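Local coordinates for protein spartin (Homo sapiens, PDB 4U7I) that delivers lipid droplets to autophagosomes for degradation, transfers lipids, and binds the ESCRT-III protein IST1 through its MIT domain, at residues S52-S55 against E59-G62. Numbering follows the deposited sequence.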
loop_
_atom_site.group_PDB
_atom_site.type_symbol
_atom_site.label_atom_id
_atom_site.label_comp_id
_atom_site.label_asym_id
_atom_site.label_seq_id
_atom_site.Cartn_x
_atom_site.Cartn_y
_atom_site.Cartn_z
ATOM N N SER A 52 -0.322 10.627 4.234
ATOM C CA SER A 52 -0.114 12.071 4.390
ATOM C C SER A 52 -1.037 12.733 5.416
ATOM O O SER A 52 -0.791 13.866 5.827
ATOM C CB SER A 52 -0.302 12.764 3.048
ATOM O OG SER A 52 -1.681 12.821 2.724
ATOM N N ILE A 53 -2.101 12.041 5.820
ATOM C CA ILE A 53 -3.092 12.642 6.708
ATOM C C ILE A 53 -2.584 12.707 8.152
ATOM O O ILE A 53 -2.227 11.688 8.728
ATOM C CB ILE A 53 -4.422 11.857 6.670
ATOM C CG1 ILE A 53 -4.924 11.732 5.225
ATOM C CG2 ILE A 53 -5.445 12.505 7.597
ATOM C CD1 ILE A 53 -5.115 13.062 4.535
ATOM N N SER A 54 -2.528 13.911 8.715
ATOM C CA SER A 54 -2.100 14.102 10.103
ATOM C C SER A 54 -3.004 13.288 11.023
ATOM O O SER A 54 -4.224 13.365 10.907
ATOM C CB SER A 54 -2.133 15.591 10.476
ATOM O OG SER A 54 -1.787 15.801 11.841
ATOM N N SER A 55 -2.415 12.488 11.913
ATOM C CA SER A 55 -3.218 11.578 12.730
ATOM C C SER A 55 -2.731 11.427 14.174
ATOM O O SER A 55 -3.146 10.505 14.873
ATOM C CB SER A 55 -3.282 10.197 12.066
ATOM O OG SER A 55 -1.981 9.674 11.828
ATOM N N GLU A 59 -6.967 16.217 19.049
ATOM C CA GLU A 59 -8.334 15.762 18.823
ATOM C C GLU A 59 -8.375 14.343 18.260
ATOM O O GLU A 59 -9.437 13.723 18.209
ATOM C CB GLU A 59 -9.069 16.716 17.879
ATOM N N HIS A 60 -7.222 13.827 17.841
ATOM C CA HIS A 60 -7.172 12.516 17.193
ATOM C C HIS A 60 -7.149 11.382 18.208
ATOM O O HIS A 60 -6.198 10.607 18.282
ATOM C CB HIS A 60 -5.962 12.427 16.263
ATOM C CG HIS A 60 -5.937 13.497 15.218
ATOM N ND1 HIS A 60 -4.791 13.860 14.544
ATOM C CD2 HIS A 60 -6.924 14.288 14.731
ATOM C CE1 HIS A 60 -5.071 14.827 13.688
ATOM N NE2 HIS A 60 -6.360 15.101 13.778
ATOM N N THR A 61 -8.222 11.281 18.977
ATOM C CA THR A 61 -8.332 10.247 19.987
ATOM C C THR A 61 -9.498 9.320 19.674
ATOM O O THR A 61 -10.374 9.654 18.874
ATOM C CB THR A 61 -8.524 10.850 21.372
ATOM O OG1 THR A 61 -9.758 11.576 21.398
ATOM C CG2 THR A 61 -7.378 11.800 21.697
ATOM N N GLY A 62 -9.502 8.152 20.306
ATOM C CA GLY A 62 -10.584 7.201 20.137
ATOM C C GLY A 62 -10.257 6.072 19.183
ATOM O O GLY A 62 -9.345 6.185 18.359
#
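The imidazole of His-60 lies against the backbone of Ser-54 and Ser-55, and the His-60 side chain makes every contact from the 59-62 side. The tight part is on the two serine peptide groups: His-60 ND1 comes to 3.2 Å from Ser-55 C, while His-60 CE1 reaches 3.3 Å from Ser-54 O. Both backbone groups approach the ring obliquely. His-60 CB rests 3.7 Å from Ser-55 O. CG stands anti to the carbonyl carbon of its own residue (chi1 -57°), which carries the ring over to Ser-54 and Ser-55.

The looser side is at Ser-54, an exposed residue. Ser-54 OG meets the ring edge in plane, 3.9 Å from His-60 CE1, and finds its hydrogen-bonding partner in Glu-57 of the intervening loop. The Ser-55 hydroxyl turns to Gln-72.

His-60 is also the centre of an inverse gamma turn, closed by a weak bond from Thr-61 N to Glu-59 O (2.8 Å); two residues on, Gly-62 takes the N-cap position of helix 63-90. Arg-69 of that helix donates through NH1 to both Ser-55 O and His-60 O, bridging the two segments, and Trp-65 stacks on the imidazole. The contact lies in the connection between helices 33-51 and 63-90 of the three-helix MIT domain, and these partners tie it to the first turns of helix 63-90. With no hydrogen bond running directly between the segments, the direct contact is van der Waals packing of a polar ring on peptide groups, supplemented by the polar link through the shared arginine.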